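Local coordinates for protein Exo-beta-1,4-mannosidase (PDB 4LYP) that probably removes mannose units from the non-reducing ends of beta-1,4-linked mannosides, as a fungal family 5 beta-mannosidase that can also transglycosylate, at residues 189-194 / 244-249. Numbering follows the deposited sequence.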
loop_
_atom_site.group_PDB
_atom_site.type_symbol
_atom_site.label_atom_id
_atom_site.label_comp_id
_atom_site.label_asym_id
_atom_site.label_seq_id
_atom_site.Cartn_x
_atom_site.Cartn_y
_atom_site.Cartn_z
ATOM N N ALA A 189 -17.394 -7.571 3.736
ATOM C CA ALA A 189 -17.047 -7.885 5.117
ATOM C C ALA A 189 -17.554 -9.251 5.549
ATOM O O ALA A 189 -17.138 -9.750 6.581
ATOM C CB ALA A 189 -17.527 -6.790 6.062
ATOM N N ARG A 190 -18.472 -9.861 4.780
ATOM C CA ARG A 190 -18.850 -11.257 5.018
ATOM C C ARG A 190 -17.643 -12.153 5.035
ATOM O O ARG A 190 -17.652 -13.207 5.701
ATOM C CB ARG A 190 -19.857 -11.734 3.997
ATOM C CG ARG A 190 -21.207 -11.015 4.131
ATOM C CD ARG A 190 -22.290 -11.634 3.294
ATOM N NE ARG A 190 -21.960 -11.441 1.931
ATOM C CZ ARG A 190 -22.635 -11.999 0.884
ATOM N NH1 ARG A 190 -23.582 -12.901 1.127
ATOM N NH2 ARG A 190 -22.321 -11.748 -0.398
ATOM N N PHE A 191 -16.570 -11.767 4.355
ATOM C CA PHE A 191 -15.293 -12.479 4.371
ATOM C C PHE A 191 -14.823 -12.840 5.767
ATOM O O PHE A 191 -14.277 -13.948 5.968
ATOM C CB PHE A 191 -14.261 -11.601 3.665
ATOM C CG PHE A 191 -12.883 -12.240 3.496
ATOM C CD1 PHE A 191 -11.939 -12.179 4.531
ATOM C CD2 PHE A 191 -12.549 -12.847 2.303
ATOM C CE1 PHE A 191 -10.651 -12.789 4.381
ATOM C CE2 PHE A 191 -11.284 -13.415 2.154
ATOM C CZ PHE A 191 -10.343 -13.357 3.161
ATOM N N TYR A 192 -14.992 -11.935 6.754
ATOM C CA TYR A 192 -14.590 -12.225 8.124
ATOM C C TYR A 192 -15.759 -12.196 9.121
ATOM O O TYR A 192 -15.605 -12.671 10.209
ATOM C CB TYR A 192 -13.441 -11.327 8.565
ATOM C CG TYR A 192 -13.588 -9.838 8.195
ATOM C CD1 TYR A 192 -14.510 -9.037 8.751
ATOM C CD2 TYR A 192 -12.756 -9.290 7.192
ATOM C CE1 TYR A 192 -14.633 -7.682 8.414
ATOM C CE2 TYR A 192 -12.865 -7.959 6.833
ATOM C CZ TYR A 192 -13.802 -7.154 7.427
ATOM O OH TYR A 192 -13.889 -5.836 7.034
ATOM N N ASN A 193 -16.928 -11.674 8.748
ATOM C CA ASN A 193 -18.042 -11.536 9.722
ATOM C C ASN A 193 -19.128 -12.611 9.577
ATOM O O ASN A 193 -19.952 -12.792 10.482
ATOM C CB ASN A 193 -18.731 -10.158 9.550
ATOM C CG ASN A 193 -17.923 -9.039 10.165
ATOM O OD1 ASN A 193 -17.055 -9.288 11.006
ATOM N ND2 ASN A 193 -18.218 -7.817 9.713
ATOM N N ASP A 194 -19.195 -13.329 8.464
ATOM C CA ASP A 194 -20.307 -14.261 8.244
ATOM C C ASP A 194 -19.849 -15.653 8.693
ATOM O O ASP A 194 -18.824 -16.169 8.222
ATOM C CB ASP A 194 -20.722 -14.252 6.799
ATOM C CG ASP A 194 -21.855 -15.212 6.557
ATOM O OD1 ASP A 194 -23.015 -14.704 6.399
ATOM O OD2 ASP A 194 -21.710 -16.417 6.494
ATOM N N ALA A 244 -11.207 -8.598 16.194
ATOM C CA ALA A 244 -9.902 -8.870 16.788
ATOM C C ALA A 244 -9.475 -10.324 16.546
ATOM O O ALA A 244 -8.306 -10.641 16.291
ATOM C CB ALA A 244 -9.885 -8.566 18.293
ATOM N N SER A 245 -10.432 -11.252 16.687
ATOM C CA SER A 245 -10.078 -12.683 16.550
ATOM C C SER A 245 -9.559 -13.006 15.152
ATOM O O SER A 245 -8.732 -13.894 14.987
ATOM C CB SER A 245 -11.329 -13.535 16.835
ATOM O OG SER A 245 -12.437 -13.141 15.986
ATOM N N TRP A 246 -10.045 -12.280 14.123
ATOM C CA TRP A 246 -9.561 -12.521 12.751
ATOM C C TRP A 246 -8.128 -12.000 12.613
ATOM O O TRP A 246 -7.268 -12.699 12.071
ATOM C CB TRP A 246 -10.506 -11.895 11.761
ATOM C CG TRP A 246 -10.086 -11.989 10.340
ATOM C CD1 TRP A 246 -10.245 -13.058 9.521
ATOM C CD2 TRP A 246 -9.419 -10.942 9.547
ATOM N NE1 TRP A 246 -9.749 -12.780 8.253
ATOM C CE2 TRP A 246 -9.248 -11.495 8.225
ATOM C CE3 TRP A 246 -8.964 -9.648 9.824
ATOM C CZ2 TRP A 246 -8.661 -10.777 7.201
ATOM C CZ3 TRP A 246 -8.432 -8.908 8.755
ATOM C CH2 TRP A 246 -8.244 -9.490 7.472
ATOM N N PHE A 247 -7.848 -10.796 13.146
ATOM C CA PHE A 247 -6.492 -10.324 13.142
ATOM C C PHE A 247 -5.593 -11.285 13.872
ATOM O O PHE A 247 -4.451 -11.539 13.405
ATOM C CB PHE A 247 -6.379 -8.950 13.787
ATOM C CG PHE A 247 -6.915 -7.844 12.930
ATOM C CD1 PHE A 247 -6.193 -7.363 11.803
ATOM C CD2 PHE A 247 -8.174 -7.239 13.211
ATOM C CE1 PHE A 247 -6.677 -6.340 11.030
ATOM C CE2 PHE A 247 -8.640 -6.197 12.402
ATOM C CZ PHE A 247 -7.884 -5.746 11.320
ATOM N N GLU A 248 -6.005 -11.802 15.029
ATOM C CA GLU A 248 -5.142 -12.727 15.784
ATOM C C GLU A 248 -4.842 -13.969 14.959
ATOM O O GLU A 248 -3.713 -14.443 14.818
ATOM C CB GLU A 248 -5.858 -13.121 17.099
ATOM C CG GLU A 248 -5.070 -14.107 17.948
ATOM C CD GLU A 248 -3.863 -13.420 18.435
ATOM O OE1 GLU A 248 -3.912 -12.252 18.895
ATOM O OE2 GLU A 248 -2.853 -14.085 18.406
ATOM N N GLU A 249 -5.889 -14.527 14.343
ATOM C CA GLU A 249 -5.696 -15.782 13.644
ATOM C C GLU A 249 -4.846 -15.613 12.387
ATOM O O GLU A 249 -3.983 -16.445 12.114
ATOM C CB GLU A 249 -7.099 -16.329 13.320
ATOM C CG GLU A 249 -7.145 -17.824 13.139
ATOM C CD GLU A 249 -7.487 -17.997 11.746
ATOM O OE1 GLU A 249 -8.601 -18.470 11.337
ATOM O OE2 GLU A 249 -6.618 -17.539 11.046
#
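The indole NE1 of W246 donates a hydrogen bond to N202 OD1, and CE1 of F191 lies 4.0 Å from that same NE1. The nitrogen sits at the edge of the F191 ring, near its plane. F191 CE1 also reaches W246 CZ2. The two side chains cross at about a right angle. Y192 meets the indole differently. Y192 CB stands over one face of the W246 indole, 3.8 Å from the centroid of its five-membered ring and 12° off the normal, a CH-pi contact. The phenol ring then runs obliquely past the six-membered ring, with planes at 46°. Y192 holds its CG between backbone N and carbonyl carbon (chi1 45°), which sends the ring past the indole while CB rests over its five-membered ring. No hydrogen bond links the segments. Y192 OH is hydrogen-bonded to Q240 O. The contact joins the end of helix 181-193, in the connection between strands 144-148 and 230-234 of the TIM barrel, to the start of helix 244-257, which follows strand 230-234 and leads to strand 262-264. Helix 158-167 adds F159, stacked on F191, and helix 197-213 packs A201 and N202 against F191.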